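Local coordinates for endonuclease NucS (Thermococcus kodakarensis KOD1, PDB 5GKG), which is a DNA-binding endonuclease that probably cleaves the 3' and 5' single-stranded ends of branched DNA, at residues 28-33 / 57-62; 188-193 / 210-215. The protein carries 1 engineered substitution. One frame throughout, in Å; residues are numbered along the deposited sequence.

Interaction 1 (28-33 / 57-62); sequences EAMLTI and IVKPDG
Leu31 and Val58 face each other as an antiparallel hydrogen-bonded pair. Leu31 N donates to Val58 O at 3.0 Å, and Val58 N returns the bond to Leu31 O at 2.9 Å. Both bonds are nearly straight. Leu31 CB and Val58 CB lie 4.1 Å apart, the side chains side by side and pointing the same way. Leu31 also meets Val21 and Ala24 of helix 14-27. Thr32 and Ile57 form the next, non-hydrogen-bonded pair, and their side chains lie on the other face. There Thr32 OG1 and CG2 both border Ile57 CG1. Met30 carries the packing on this side. Its CG stands beside the backbone N (chi1 -59°), and the chain bends at its last torsion (chi3 63°). The bend sets Met30 CE 3.9 Å from Ile57 CG2 and equally near Lys59 CG. Past Val58 the pairing stops, and Pro60 CB lies 3.6 Å from Glu28 CG. A water bridges Ala29 O and Val58 O. Lys59 NZ reaches across to Gln68 O of the second subunit, and Ile57 packs on its own copy there. This is antiparallel strand pairing in the PH-like N-terminal domain, where strand 52-58 runs into a type I turn, Lys59 to Gly62.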
# COMPACT_ATOMS: atom_id res chain seq x y z
N GLU A 28 -9.58 -24.89 -5.07
CA GLU A 28 -9.73 -23.45 -4.91
C GLU A 28 -9.71 -23.06 -3.43
O GLU A 28 -10.45 -22.18 -3.00
CB GLU A 28 -11.02 -22.97 -5.57
CG GLU A 28 -10.80 -21.72 -6.35
CD GLU A 28 -11.54 -21.73 -7.67
OE1 GLU A 28 -12.79 -21.62 -7.62
OE2 GLU A 28 -10.87 -21.88 -8.73
N ALA A 29 -8.85 -23.72 -2.68
CA ALA A 29 -8.69 -23.51 -1.26
C ALA A 29 -7.52 -22.55 -0.94
O ALA A 29 -6.78 -22.12 -1.83
CB ALA A 29 -8.49 -24.85 -0.57
N MET A 30 -7.35 -22.21 0.33
CA MET A 30 -6.20 -21.42 0.73
C MET A 30 -5.09 -22.35 1.14
O MET A 30 -5.30 -23.34 1.84
CB MET A 30 -6.55 -20.46 1.87
CG MET A 30 -7.67 -19.50 1.50
SD MET A 30 -7.80 -18.08 2.57
CE MET A 30 -6.21 -17.29 2.26
N LEU A 31 -3.89 -22.04 0.66
CA LEU A 31 -2.75 -22.86 0.96
C LEU A 31 -1.89 -22.06 1.92
O LEU A 31 -1.56 -20.90 1.64
CB LEU A 31 -1.99 -23.21 -0.32
CG LEU A 31 -0.68 -23.95 -0.06
CD1 LEU A 31 -0.98 -25.34 0.42
CD2 LEU A 31 0.21 -23.97 -1.28
N THR A 32 -1.56 -22.65 3.07
CA THR A 32 -0.68 -22.01 4.03
C THR A 32 0.47 -22.93 4.39
O THR A 32 0.24 -24.09 4.76
CB THR A 32 -1.44 -21.58 5.32
OG1 THR A 32 -2.51 -20.69 4.97
CG2 THR A 32 -0.50 -20.87 6.31
N ILE A 33 1.69 -22.41 4.29
CA ILE A 33 2.90 -23.17 4.57
C ILE A 33 3.75 -22.44 5.61
O ILE A 33 3.88 -21.21 5.56
CB ILE A 33 3.76 -23.41 3.29
CG1 ILE A 33 3.02 -24.35 2.32
CG2 ILE A 33 5.17 -23.93 3.64
CD1 ILE A 33 3.62 -24.42 0.91
N ILE A 57 1.43 -17.81 2.06
CA ILE A 57 0.01 -18.01 1.78
C ILE A 57 -0.25 -17.88 0.29
O ILE A 57 0.22 -16.95 -0.35
CB ILE A 57 -0.86 -17.01 2.57
CG1 ILE A 57 -0.84 -17.38 4.04
CG2 ILE A 57 -2.29 -16.99 2.06
CD1 ILE A 57 -1.32 -16.26 4.89
N VAL A 58 -0.94 -18.86 -0.27
CA VAL A 58 -1.33 -18.82 -1.66
C VAL A 58 -2.84 -18.85 -1.69
O VAL A 58 -3.46 -19.79 -1.22
CB VAL A 58 -0.74 -19.97 -2.48
CG1 VAL A 58 -1.10 -19.82 -3.96
CG2 VAL A 58 0.77 -20.02 -2.29
N LYS A 59 -3.42 -17.78 -2.21
CA LYS A 59 -4.86 -17.67 -2.31
C LYS A 59 -5.37 -18.32 -3.59
O LYS A 59 -4.63 -18.44 -4.59
CB LYS A 59 -5.29 -16.20 -2.25
CG LYS A 59 -4.96 -15.55 -0.94
CD LYS A 59 -5.64 -14.22 -0.82
CE LYS A 59 -5.19 -13.51 0.45
NZ LYS A 59 -6.24 -12.52 0.82
N PRO A 60 -6.63 -18.76 -3.57
CA PRO A 60 -7.21 -19.34 -4.78
C PRO A 60 -7.30 -18.34 -5.94
O PRO A 60 -7.33 -18.80 -7.06
CB PRO A 60 -8.60 -19.80 -4.32
CG PRO A 60 -8.85 -19.15 -3.03
CD PRO A 60 -7.51 -18.91 -2.40
N ASP A 61 -7.29 -17.02 -5.72
CA ASP A 61 -7.29 -16.11 -6.87
C ASP A 61 -5.88 -15.79 -7.39
O ASP A 61 -5.71 -14.97 -8.29
CB ASP A 61 -8.06 -14.82 -6.56
CG ASP A 61 -7.26 -13.82 -5.74
OD1 ASP A 61 -6.25 -14.18 -5.11
OD2 ASP A 61 -7.70 -12.65 -5.73
N GLY A 62 -4.87 -16.44 -6.82
CA GLY A 62 -3.52 -16.31 -7.31
C GLY A 62 -2.62 -15.46 -6.43
O GLY A 62 -1.40 -15.50 -6.59
O HOH W 1 -4.48 -21.86 -3.56

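Interaction 2 (188-193 / 210-215); sequences HAVRQL and GILVAP. With MG (magnesium ion), chain E; nucleotides of chain D; nucleotides of chain C.
Leu193 and Leu212 meet because each holds CG anti to its own backbone N, with chi1 at -175° and 168°. The contact joins helix 187-204 to strand 208-214 in the beta-alpha-beta unit of the PDDEXK-type nuclease domain. Leu193 lays both methyls along the helix-facing side of the strand backbone. Leu193 CD1 rests on Gly210 CA at 3.8 Å, and Leu193 CD2 sits over the link from Ile211 to Leu212 and reaches Leu212 CB at 3.8 Å. One turn earlier, Val190 meets Leu212 at about a right angle, Val190 CG2 to Leu212 CD2 at 3.7 Å. Ala189 CB adds a looser touch to Leu212 CD1. Leu225 of helix 219-227 packs against both Val190 and Leu212. Arg191 and Gln192 instead lie beside bound DNA and the metal. Gln192 lies beside the magnesium ion, which Glu179 binds and which holds OP1 of DA6 of chain D at 2.2 Å. Arg191 extends from CG to NE toward the phosphate of DA5 of chain C. A leucine in place of Arg191 would remove the guanidinium, and that phosphate would probably lose its charged partner on the helix. OP2 of this phosphate lies in the guanidinium plane, at its edge. Arg191 NH2 donates to OP2 of DA5 of chain C at 2.9 Å with an angle of 161° at the hydrogen, and a weak bond comes from NH1.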
# COMPACT_ATOMS: atom_id res chain seq x y z
N HIS A 188 1.11 17.25 -1.27
CA HIS A 188 0.54 16.51 -2.39
C HIS A 188 -0.88 17.02 -2.78
O HIS A 188 -1.15 17.29 -3.95
CB HIS A 188 0.53 15.01 -2.02
CG HIS A 188 -0.36 14.15 -2.87
ND1 HIS A 188 0.00 13.71 -4.12
CD2 HIS A 188 -1.58 13.62 -2.62
CE1 HIS A 188 -0.97 12.97 -4.63
NE2 HIS A 188 -1.94 12.90 -3.74
N ALA A 189 -1.76 17.20 -1.79
CA ALA A 189 -3.12 17.67 -2.00
C ALA A 189 -3.16 19.08 -2.56
O ALA A 189 -3.95 19.37 -3.45
CB ALA A 189 -3.91 17.63 -0.68
N VAL A 190 -2.32 19.97 -2.04
CA VAL A 190 -2.37 21.36 -2.44
C VAL A 190 -1.87 21.47 -3.88
O VAL A 190 -2.39 22.25 -4.67
CB VAL A 190 -1.57 22.27 -1.52
CG1 VAL A 190 -1.64 23.65 -2.02
CG2 VAL A 190 -2.15 22.24 -0.10
N ARG A 191 -0.89 20.64 -4.21
CA ARG A 191 -0.36 20.52 -5.57
C ARG A 191 -1.44 20.08 -6.56
O ARG A 191 -1.51 20.59 -7.68
CB ARG A 191 0.82 19.54 -5.62
CG ARG A 191 2.06 20.01 -4.93
CD ARG A 191 3.28 19.26 -5.43
NE ARG A 191 4.35 19.44 -4.48
CZ ARG A 191 4.69 18.55 -3.54
NH1 ARG A 191 4.07 17.38 -3.45
NH2 ARG A 191 5.68 18.84 -2.71
N GLN A 192 -2.26 19.11 -6.15
CA GLN A 192 -3.42 18.68 -6.92
C GLN A 192 -4.34 19.90 -7.14
O GLN A 192 -4.64 20.25 -8.29
CB GLN A 192 -4.17 17.56 -6.19
CG GLN A 192 -4.21 16.18 -6.85
CD GLN A 192 -4.91 15.15 -5.97
OE1 GLN A 192 -6.12 14.79 -6.16
NE2 GLN A 192 -4.17 14.68 -4.99
N LEU A 193 -4.77 20.52 -6.04
CA LEU A 193 -5.65 21.69 -6.06
C LEU A 193 -5.13 22.82 -6.96
O LEU A 193 -5.85 23.30 -7.83
CB LEU A 193 -5.86 22.23 -4.64
CG LEU A 193 -6.86 23.38 -4.54
CD1 LEU A 193 -8.14 23.09 -5.32
CD2 LEU A 193 -7.21 23.72 -3.10
N GLY A 210 -10.10 27.84 -5.62
CA GLY A 210 -9.78 26.52 -5.12
C GLY A 210 -10.07 26.41 -3.65
O GLY A 210 -9.71 27.30 -2.88
N ILE A 211 -10.58 25.27 -3.24
CA ILE A 211 -10.84 25.04 -1.83
C ILE A 211 -10.37 23.65 -1.44
O ILE A 211 -10.77 22.65 -2.06
CB ILE A 211 -12.32 25.16 -1.47
CG1 ILE A 211 -12.87 26.54 -1.84
CG2 ILE A 211 -12.51 24.92 0.01
CD1 ILE A 211 -14.22 26.80 -1.20
N LEU A 212 -9.52 23.59 -0.43
CA LEU A 212 -9.06 22.32 0.08
C LEU A 212 -9.91 21.97 1.28
O LEU A 212 -9.99 22.73 2.24
CB LEU A 212 -7.58 22.36 0.45
CG LEU A 212 -6.95 21.23 1.27
CD1 LEU A 212 -7.34 19.84 0.79
CD2 LEU A 212 -5.49 21.38 1.11
N VAL A 213 -10.58 20.83 1.18
CA VAL A 213 -11.52 20.39 2.19
C VAL A 213 -10.97 19.14 2.89
O VAL A 213 -10.71 18.10 2.26
CB VAL A 213 -12.91 20.14 1.55
CG1 VAL A 213 -13.95 19.79 2.60
CG2 VAL A 213 -13.35 21.38 0.75
N ALA A 214 -10.82 19.23 4.20
CA ALA A 214 -10.07 18.24 4.95
C ALA A 214 -10.19 18.50 6.45
O ALA A 214 -10.49 19.60 6.87
CB ALA A 214 -8.60 18.24 4.53
N PRO A 215 -9.99 17.46 7.26
CA PRO A 215 -10.03 17.64 8.72
C PRO A 215 -8.91 18.57 9.25
O PRO A 215 -9.13 19.27 10.24
CB PRO A 215 -9.88 16.21 9.24
CG PRO A 215 -9.30 15.42 8.07
CD PRO A 215 -9.81 16.05 6.86
MG MG E . -8.43 14.59 -5.42
P DA D 6 -6.93 11.70 -4.66
OP1 DA D 6 -7.57 12.97 -4.24
OP2 DA D 6 -5.45 11.56 -4.57
O5' DA D 6 -7.61 10.53 -3.85
C5' DA D 6 -8.96 10.21 -4.11
C4' DA D 6 -9.32 8.90 -3.45
O4' DA D 6 -8.55 7.83 -4.05
C3' DA D 6 -9.03 8.84 -1.96
O3' DA D 6 -10.01 8.04 -1.35
C2' DA D 6 -7.64 8.20 -1.90
C1' DA D 6 -7.68 7.24 -3.09
N9 DA D 6 -6.39 7.03 -3.74
C8 DA D 6 -5.58 7.99 -4.26
N7 DA D 6 -4.51 7.52 -4.84
C5 DA D 6 -4.63 6.15 -4.70
C6 DA D 6 -3.79 5.09 -5.09
N6 DA D 6 -2.64 5.25 -5.75
N1 DA D 6 -4.20 3.84 -4.80
C2 DA D 6 -5.35 3.68 -4.15
N3 DA D 6 -6.21 4.60 -3.73
C4 DA D 6 -5.78 5.83 -4.04
P DA C 5 7.33 16.58 -0.86
OP1 DA C 5 8.09 17.46 -1.78
OP2 DA C 5 5.86 16.67 -0.75
O5' DA C 5 7.68 15.08 -1.27
C5' DA C 5 9.01 14.65 -1.29
C4' DA C 5 9.08 13.13 -1.35
O4' DA C 5 8.58 12.55 -0.11
C3' DA C 5 8.27 12.49 -2.49
O3' DA C 5 9.10 11.58 -3.20
C2' DA C 5 7.15 11.77 -1.76
C1' DA C 5 7.82 11.41 -0.45
N9 DA C 5 6.88 11.11 0.63
C8 DA C 5 5.79 11.85 1.01
N7 DA C 5 5.13 11.33 2.01
C5 DA C 5 5.81 10.16 2.30
C6 DA C 5 5.61 9.14 3.27
N6 DA C 5 4.60 9.14 4.15
N1 DA C 5 6.48 8.11 3.28
C2 DA C 5 7.49 8.11 2.40
N3 DA C 5 7.78 9.00 1.46
C4 DA C 5 6.89 10.01 1.46

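From the N terminus, the chain leaves helix 14-27 and enters interaction 1 at 28-33. It returns through the strands between to 57-62, closing a loop of 23 residues. Interaction 1 ties strand 30-42 to strand 52-58 in the N-terminal domain. The chain then completes that domain and passes into the C-terminal nuclease domain. Interaction 2 closes a second loop of 16 residues, mostly the rest of helix 187-204, and sets that helix against strand 208-214. The loops are in series and neither nest nor cross. The centres of interactions 1 and 2 lie about 41 Å apart, on opposite sides of the chain's centre. Both contacts include residues that touch the second subunit.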